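Local coordinates for choline binding protein A (Lactobacillus salivarius str. Ren, PDB 5GT1) that probably binds choline-bearing surfaces through its repeats and carries, in the zinc-binding M23 peptidase-family part described here, a likely peptidoglycan-cleaving domain, at residues V32-F37 against D162-I167; E50-G55 against G59-S64. All blocks are in the same frame, centred on the assembly; numbering follows the deposited sequence.

Contact 1: V32-F37 against D162-I167; sequences VGEGYF and DPRALI
Glu-34 and Arg-164 mark the nearest approach of two backbones, a loop and the first turn of helix 163-173, with their CA atoms 7.7 Å apart; side chains and a water bridge that gap. Arg-164 contributes its methylene CD, which lies 3.6 Å from Glu-34 OE1 and 3.7 Å from Phe-37 CE2. A bend at chi3 (71°) carries the guanidinium past the phenyl ring, the side chains running in opposite directions and the two planes standing 83° apart. The charges pair only loosely: Glu-34 OE1 is 3.9 Å from Arg-164 NH1 and too far from the guanidinium plane for an N-H to be aimed at it, a long salt bridge of charges alone. Water 1 mediates instead, donating to Glu-34 OE1 and Gly-35 O while accepting a weak bond from Arg-164 NH1. The other carboxylate oxygen, OE2, pairs with Lys-168, one helical turn on. With an alanine in place of Arg-164, water 1 would probably lose its link to the helix and Phe-37 CE2 its contact with the CD methylene. Asp-162 caps the helix, its OD1 accepting from Arg-164 N at 2.9 Å. Pro-163 and Ile-167 pack on strand 135-141, and Phe-37 rests on Leu-60 of strand 56-63.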
ATOM      1  N   VAL A  32       5.196  -8.929  12.076  1.00 27.27           N
ATOM      2  CA  VAL A  32       5.748  -9.771  11.046  1.00 23.66           C
ATOM      3  C   VAL A  32       6.956  -9.043  10.434  1.00 21.57           C
ATOM      4  O   VAL A  32       7.966  -9.663  10.078  1.00 19.88           O
ATOM      5  CB  VAL A  32       4.716  -9.999   9.922  1.00 24.95           C
ATOM      6  CG1 VAL A  32       5.188 -11.111   8.995  1.00 23.28           C
ATOM      7  CG2 VAL A  32       3.310 -10.260  10.502  1.00 25.15           C
ATOM      8  N   GLY A  33       6.825  -7.725  10.286  1.00 18.57           N
ATOM      9  CA  GLY A  33       7.860  -6.922   9.647  1.00 17.80           C
ATOM     10  C   GLY A  33       7.866  -7.260   8.172  1.00 16.32           C
ATOM     11  O   GLY A  33       6.794  -7.433   7.566  1.00 15.46           O
ATOM     12  N   GLU A  34       9.056  -7.382   7.589  1.00 15.67           N
ATOM     13  CA  GLU A  34       9.144  -7.661   6.161  1.00 15.51           C
ATOM     14  C   GLU A  34       8.461  -8.980   5.797  1.00 15.16           C
ATOM     15  O   GLU A  34       7.708  -9.053   4.819  1.00 14.99           O
ATOM     16  CB  GLU A  34      10.596  -7.684   5.672  1.00 16.35           C
ATOM     17  CG  GLU A  34      10.704  -7.867   4.165  1.00 17.13           C
ATOM     18  CD  GLU A  34      12.149  -7.891   3.653  1.00 19.24           C
ATOM     19  OE1 GLU A  34      12.354  -8.326   2.500  1.00 19.76           O
ATOM     20  OE2 GLU A  34      13.072  -7.488   4.400  1.00 19.36           O
ATOM     21  N   GLY A  35       8.765 -10.027   6.560  1.00 14.82           N
ATOM     22  CA  GLY A  35       8.241 -11.358   6.267  1.00 14.54           C
ATOM     23  C   GLY A  35       8.619 -11.834   4.882  1.00 14.83           C
ATOM     24  O   GLY A  35       9.675 -11.486   4.365  1.00 15.70           O
ATOM     25  N   TYR A  36       7.750 -12.626   4.269  1.00 14.50           N
ATOM     26  CA  TYR A  36       8.050 -13.245   2.976  1.00 15.09           C
ATOM     27  C   TYR A  36       6.861 -13.075   2.049  1.00 14.41           C
ATOM     28  O   TYR A  36       5.714 -13.055   2.511  1.00 14.19           O
ATOM     29  CB  TYR A  36       8.345 -14.741   3.164  1.00 15.62           C
ATOM     30  CG  TYR A  36       9.376 -15.008   4.232  1.00 16.67           C
ATOM     31  CD1 TYR A  36      10.742 -14.840   3.963  1.00 17.79           C
ATOM     32  CD2 TYR A  36       8.992 -15.416   5.511  1.00 16.92           C
ATOM     33  CE1 TYR A  36      11.700 -15.067   4.950  1.00 18.50           C
ATOM     34  CE2 TYR A  36       9.946 -15.663   6.508  1.00 18.47           C
ATOM     35  CZ  TYR A  36      11.294 -15.479   6.216  1.00 18.90           C
ATOM     36  OH  TYR A  36      12.241 -15.707   7.190  1.00 20.22           O
ATOM     37  N   PHE A  37       7.136 -12.990   0.752  1.00 13.90           N
ATOM     38  CA  PHE A  37       6.099 -12.781  -0.256  1.00 14.53           C
ATOM     39  C   PHE A  37       6.196 -13.820  -1.352  1.00 15.52           C
ATOM     40  O   PHE A  37       7.304 -14.202  -1.740  1.00 15.40           O
ATOM     41  CB  PHE A  37       6.285 -11.399  -0.887  1.00 14.17           C
ATOM     42  CG  PHE A  37       6.235 -10.281   0.104  1.00 13.82           C
ATOM     43  CD1 PHE A  37       5.010  -9.706   0.456  1.00 13.35           C
ATOM     44  CD2 PHE A  37       7.409  -9.797   0.693  1.00 13.38           C
ATOM     45  CE1 PHE A  37       4.963  -8.657   1.363  1.00 13.10           C
ATOM     46  CE2 PHE A  37       7.361  -8.763   1.611  1.00 13.33           C
ATOM     47  CZ  PHE A  37       6.133  -8.200   1.957  1.00 13.75           C
ATOM     48  N   ASP A 162       8.601   0.100  -6.033  1.00 15.56           N
ATOM     49  CA  ASP A 162       8.573  -1.122  -5.234  1.00 16.21           C
ATOM     50  C   ASP A 162       8.475  -0.765  -3.744  1.00 15.08           C
ATOM     51  O   ASP A 162       9.439  -0.243  -3.180  1.00 15.09           O
ATOM     52  CB  ASP A 162       9.829  -1.962  -5.510  1.00 16.84           C
ATOM     53  CG  ASP A 162       9.828  -3.289  -4.756  1.00 17.94           C
ATOM     54  OD1 ASP A 162       8.927  -3.538  -3.915  1.00 17.42           O
ATOM     55  OD2 ASP A 162      10.742  -4.090  -5.017  1.00 19.04           O
ATOM     56  N   PRO A 163       7.303  -1.027  -3.105  1.00 14.52           N
ATOM     57  CA  PRO A 163       7.183  -0.660  -1.696  1.00 13.96           C
ATOM     58  C   PRO A 163       8.123  -1.463  -0.802  1.00 14.23           C
ATOM     59  O   PRO A 163       8.524  -0.956   0.249  1.00 13.76           O
ATOM     60  CB  PRO A 163       5.713  -0.998  -1.358  1.00 13.61           C
ATOM     61  CG  PRO A 163       5.012  -0.950  -2.685  1.00 13.73           C
ATOM     62  CD  PRO A 163       6.024  -1.568  -3.627  1.00 13.97           C
ATOM     63  N   ARG A 164       8.461  -2.693  -1.200  1.00 14.43           N
ATOM     64  CA  ARG A 164       9.349  -3.516  -0.366  1.00 15.84           C
ATOM     65  C   ARG A 164      10.722  -2.859  -0.233  1.00 15.80           C
ATOM     66  O   ARG A 164      11.227  -2.684   0.877  1.00 16.08           O
ATOM     67  CB  ARG A 164       9.495  -4.952  -0.878  1.00 17.22           C
ATOM     68  CG  ARG A 164      10.341  -5.795   0.077  1.00 19.46           C
ATOM     69  CD  ARG A 164      10.277  -7.278  -0.198  1.00 22.08           C
ATOM     70  NE  ARG A 164      10.981  -7.606  -1.420  1.00 26.01           N
ATOM     71  CZ  ARG A 164      11.391  -8.833  -1.748  1.00 29.19           C
ATOM     72  NH1 ARG A 164      11.191  -9.876  -0.933  1.00 30.13           N
ATOM     73  NH2 ARG A 164      12.015  -9.019  -2.900  1.00 29.36           N
ATOM     74  N   ALA A 165      11.303  -2.500  -1.376  1.00 15.45           N
ATOM     75  CA  ALA A 165      12.590  -1.822  -1.433  1.00 16.24           C
ATOM     76  C   ALA A 165      12.547  -0.485  -0.715  1.00 16.19           C
ATOM     77  O   ALA A 165      13.458  -0.154   0.034  1.00 16.79           O
ATOM     78  CB  ALA A 165      13.037  -1.648  -2.885  1.00 16.12           C
ATOM     79  N   LEU A 166      11.485   0.287  -0.934  1.00 16.85           N
ATOM     80  CA  LEU A 166      11.331   1.585  -0.282  1.00 17.48           C
ATOM     81  C   LEU A 166      11.251   1.530   1.247  1.00 16.52           C
ATOM     82  O   LEU A 166      11.919   2.299   1.928  1.00 15.90           O
ATOM     83  CB  LEU A 166      10.094   2.311  -0.810  1.00 19.84           C
ATOM     84  CG  LEU A 166      10.316   3.614  -1.579  1.00 23.42           C
ATOM     85  CD1 LEU A 166      11.095   3.362  -2.850  1.00 25.74           C
ATOM     86  CD2 LEU A 166       8.979   4.240  -1.925  1.00 23.15           C
ATOM     87  N   ILE A 167      10.398   0.654   1.778  1.00 15.22           N
ATOM     88  CA  ILE A 167      10.222   0.549   3.230  1.00 15.27           C
ATOM     89  C   ILE A 167      11.496  -0.007   3.866  1.00 15.51           C
ATOM     90  O   ILE A 167      11.975   0.500   4.883  1.00 15.50           O
ATOM     91  CB  ILE A 167       9.000  -0.335   3.594  1.00 14.39           C
ATOM     92  CG1 ILE A 167       7.696   0.367   3.177  1.00 14.32           C
ATOM     93  CG2 ILE A 167       8.985  -0.629   5.090  1.00 14.73           C
ATOM     94  CD1 ILE A 167       6.536  -0.590   2.965  1.00 13.67           C
TER
HETATM   95  O   HOH W   1      10.925 -10.834   1.792  1.00 31.99           O

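Contact 2: E50-G55 against G59-S64; sequences EFRMNG and GLDFGS. With ZN (zinc ion), chain B.
Arg-52 and Asp-61 reach for each other from opposite directions, the arginine out of a loop and the aspartate off strand 56-63, and meet through single atoms: Arg-52 NH2 lies 3.5 Å from Asp-61 OD2. Their flat groups are turned 68° apart, so this is a salt bridge without the paired, coplanar bonds of a fork. Water 2 closes the gap more tightly, sitting in the guanidinium plane at its edge, accepting from Arg-52 NH2 at 2.7 Å and donating to Asp-61 OD2 at the same distance. An arginine chain extended from CG to NE (chi2 -174°, chi3 -176°) carries the group this far. Phe-51 CZ lies over the centre of one guanidinium face, 3.6 Å above the plane, and NH1 is hydrogen-bonded to Ala-40 O, two contacts that should restrain its rotation. The aspartate divides its work: OD1 binds zinc at 2.1 Å, whereas OD2 stands 3.0 Å from the metal and is the oxygen that meets Arg-52. Water 2 is itself a zinc ligand at 2.5 Å, which makes Arg-52 a second-shell residue. Waters 3 and 4, His-57 and His-137 complete the coordination, and this His-Asp-His zinc site is the one characteristic of M23 peptidases.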
ATOM      1  N   GLU A  50       1.832 -13.666 -13.896  1.00 30.86           N
ATOM      2  CA  GLU A  50       1.487 -13.635 -15.330  1.00 31.95           C
ATOM      3  C   GLU A  50       0.005 -13.444 -15.579  1.00 31.78           C
ATOM      4  O   GLU A  50      -0.386 -13.017 -16.661  1.00 34.02           O
ATOM      5  CB  GLU A  50       1.956 -14.897 -16.061  1.00 34.25           C
ATOM      6  CG  GLU A  50       3.462 -15.109 -16.061  1.00 36.48           C
ATOM      7  CD  GLU A  50       3.950 -15.862 -14.830  1.00 38.47           C
ATOM      8  OE1 GLU A  50       3.116 -16.191 -13.943  1.00 37.74           O
ATOM      9  OE2 GLU A  50       5.172 -16.129 -14.759  1.00 40.92           O
ATOM     10  N   PHE A  51      -0.818 -13.757 -14.582  1.00 31.38           N
ATOM     11  CA  PHE A  51      -2.274 -13.595 -14.698  1.00 31.54           C
ATOM     12  C   PHE A  51      -2.737 -12.135 -14.793  1.00 32.14           C
ATOM     13  O   PHE A  51      -3.855 -11.873 -15.237  1.00 33.22           O
ATOM     14  CB  PHE A  51      -3.002 -14.318 -13.551  1.00 31.98           C
ATOM     15  CG  PHE A  51      -2.816 -13.677 -12.197  1.00 32.30           C
ATOM     16  CD1 PHE A  51      -3.768 -12.790 -11.689  1.00 32.55           C
ATOM     17  CD2 PHE A  51      -1.695 -13.967 -11.421  1.00 32.88           C
ATOM     18  CE1 PHE A  51      -3.597 -12.198 -10.437  1.00 32.61           C
ATOM     19  CE2 PHE A  51      -1.523 -13.379 -10.170  1.00 32.42           C
ATOM     20  CZ  PHE A  51      -2.478 -12.497  -9.677  1.00 31.38           C
ATOM     21  N   ARG A  52      -1.889 -11.189 -14.376  1.00 29.39           N
ATOM     22  CA  ARG A  52      -2.227  -9.761 -14.447  1.00 28.72           C
ATOM     23  C   ARG A  52      -1.887  -9.189 -15.822  1.00 28.48           C
ATOM     24  O   ARG A  52      -1.000  -9.708 -16.500  1.00 27.42           O
ATOM     25  CB  ARG A  52      -1.478  -8.966 -13.373  1.00 27.02           C
ATOM     26  CG  ARG A  52      -1.853  -9.324 -11.949  1.00 24.93           C
ATOM     27  CD  ARG A  52      -1.177  -8.388 -10.958  1.00 25.12           C
ATOM     28  NE  ARG A  52      -1.451  -8.771  -9.571  1.00 23.90           N
ATOM     29  CZ  ARG A  52      -0.650  -9.529  -8.818  1.00 23.02           C
ATOM     30  NH1 ARG A  52       0.486 -10.018  -9.312  1.00 21.58           N
ATOM     31  NH2 ARG A  52      -0.996  -9.810  -7.569  1.00 22.54           N
ATOM     32  N   MET A  53      -2.587  -8.117 -16.213  1.00 29.25           N
ATOM     33  CA  MET A  53      -2.329  -7.414 -17.476  1.00 30.54           C
ATOM     34  C   MET A  53      -0.873  -7.003 -17.536  1.00 28.91           C
ATOM     35  O   MET A  53      -0.340  -6.422 -16.573  1.00 27.64           O
ATOM     36  CB  MET A  53      -3.194  -6.157 -17.604  1.00 34.39           C
ATOM     37  CG  MET A  53      -4.584  -6.364 -18.184  1.00 40.61           C
ATOM     38  SD  MET A  53      -5.456  -4.780 -18.331  1.00 49.92           S
ATOM     39  CE  MET A  53      -4.503  -3.957 -19.615  1.00 43.47           C
ATOM     40  N   ASN A  54      -0.244  -7.310 -18.668  1.00 25.97           N
ATOM     41  CA  ASN A  54       1.189  -7.092 -18.885  1.00 25.84           C
ATOM     42  C   ASN A  54       2.085  -7.800 -17.866  1.00 24.81           C
ATOM     43  O   ASN A  54       3.275  -7.508 -17.787  1.00 26.62           O
ATOM     44  CB  ASN A  54       1.521  -5.592 -18.920  1.00 26.70           C
ATOM     45  CG  ASN A  54       0.609  -4.810 -19.850  1.00 28.57           C
ATOM     46  OD1 ASN A  54       0.177  -3.698 -19.526  1.00 28.71           O
ATOM     47  ND2 ASN A  54       0.318  -5.379 -21.012  1.00 25.82           N
ATOM     48  N   GLY A  55       1.511  -8.720 -17.087  1.00 25.32           N
ATOM     49  CA  GLY A  55       2.251  -9.418 -16.025  1.00 23.55           C
ATOM     50  C   GLY A  55       2.854  -8.496 -14.969  1.00 22.39           C
ATOM     51  O   GLY A  55       3.848  -8.851 -14.319  1.00 22.34           O
ATOM     52  N   GLY A  59       2.077  -2.896  -6.975  1.00 12.77           N
ATOM     53  CA  GLY A  59       2.142  -2.700  -5.533  1.00 12.37           C
ATOM     54  C   GLY A  59       2.685  -3.932  -4.870  1.00 12.02           C
ATOM     55  O   GLY A  59       3.256  -4.796  -5.540  1.00 12.53           O
ATOM     56  N   LEU A  60       2.506  -4.001  -3.553  1.00 11.52           N
ATOM     57  CA  LEU A  60       2.976  -5.115  -2.743  1.00 11.32           C
ATOM     58  C   LEU A  60       1.794  -5.638  -1.931  1.00 11.45           C
ATOM     59  O   LEU A  60       1.139  -4.868  -1.233  1.00 10.50           O
ATOM     60  CB  LEU A  60       4.086  -4.632  -1.809  1.00 11.41           C
ATOM     61  CG  LEU A  60       4.758  -5.698  -0.915  1.00 11.76           C
ATOM     62  CD1 LEU A  60       5.413  -6.790  -1.756  1.00 11.97           C
ATOM     63  CD2 LEU A  60       5.772  -5.042   0.018  1.00 11.95           C
ATOM     64  N   ASP A  61       1.527  -6.936  -2.043  1.00 11.29           N
ATOM     65  CA  ASP A  61       0.417  -7.552  -1.318  1.00 11.87           C
ATOM     66  C   ASP A  61       0.864  -8.175   0.006  1.00 12.04           C
ATOM     67  O   ASP A  61       1.824  -8.952   0.048  1.00 12.59           O
ATOM     68  CB  ASP A  61      -0.208  -8.661  -2.150  1.00 12.62           C
ATOM     69  CG  ASP A  61      -0.939  -8.142  -3.374  1.00 13.85           C
ATOM     70  OD1 ASP A  61      -1.187  -6.924  -3.480  1.00 13.44           O
ATOM     71  OD2 ASP A  61      -1.291  -8.992  -4.216  1.00 14.98           O
ATOM     72  N   PHE A  62       0.143  -7.861   1.077  1.00 11.40           N
ATOM     73  CA  PHE A  62       0.393  -8.453   2.390  1.00 11.71           C
ATOM     74  C   PHE A  62      -0.819  -9.321   2.705  1.00 11.97           C
ATOM     75  O   PHE A  62      -1.877  -8.783   3.025  1.00 11.66           O
ATOM     76  CB  PHE A  62       0.499  -7.332   3.437  1.00 11.32           C
ATOM     77  CG  PHE A  62       1.699  -6.422   3.251  1.00 11.23           C
ATOM     78  CD1 PHE A  62       2.828  -6.585   4.054  1.00 11.16           C
ATOM     79  CD2 PHE A  62       1.684  -5.388   2.304  1.00 11.17           C
ATOM     80  CE1 PHE A  62       3.938  -5.758   3.898  1.00 11.21           C
ATOM     81  CE2 PHE A  62       2.790  -4.543   2.154  1.00 11.24           C
ATOM     82  CZ  PHE A  62       3.913  -4.735   2.958  1.00 11.24           C
ATOM     83  N   GLY A  63      -0.680 -10.643   2.572  1.00 12.54           N
ATOM     84  CA  GLY A  63      -1.802 -11.560   2.822  1.00 12.62           C
ATOM     85  C   GLY A  63      -2.069 -11.764   4.295  1.00 12.87           C
ATOM     86  O   GLY A  63      -1.164 -11.626   5.126  1.00 12.44           O
ATOM     87  N   SER A  64      -3.313 -12.088   4.641  1.00 13.47           N
ATOM     88  CA  SER A  64      -3.643 -12.359   6.046  1.00 14.94           C
ATOM     89  C   SER A  64      -2.892 -13.591   6.571  1.00 15.08           C
ATOM     90  O   SER A  64      -2.668 -13.714   7.755  1.00 15.13           O
ATOM     91  CB  SER A  64      -5.152 -12.536   6.228  1.00 16.08           C
ATOM     92  OG  SER A  64      -5.628 -13.627   5.449  1.00 18.72           O
TER
HETATM   93 ZN    ZN B 601      -1.924  -6.310  -5.391  1.00 18.46          ZN
HETATM   94  O   HOH W   2      -2.917  -8.456  -6.255  1.00 38.61           O
HETATM   95  O   HOH W   3      -3.053  -5.778  -7.308  1.00 20.57           O
HETATM   96  O   HOH W   4      -3.959  -6.659  -4.816  1.00 21.80           O

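From the N terminus, the chain first passes through 32-37, whose partner is not reached until helix 163-173 near the C terminus. Contact 1 closes a long loop of 124 intervening residues that holds all the chain's strands. Contact 2 is nested within it and closes a short one: the chain leaves strand 44-45, runs through 50-55, and comes back along strand 56-63 to the zinc. The contact centres lie about 14 Å apart, yet the contacts touch, because Phe-37 packs against the strand that carries Asp-61; Phe-37 CD1 is 3.3 Å from Asp-61 O. Strand 56-63 illustrates a shared element, with the N-terminal loop and C-terminal helix packed on one side and the metal bound on the other.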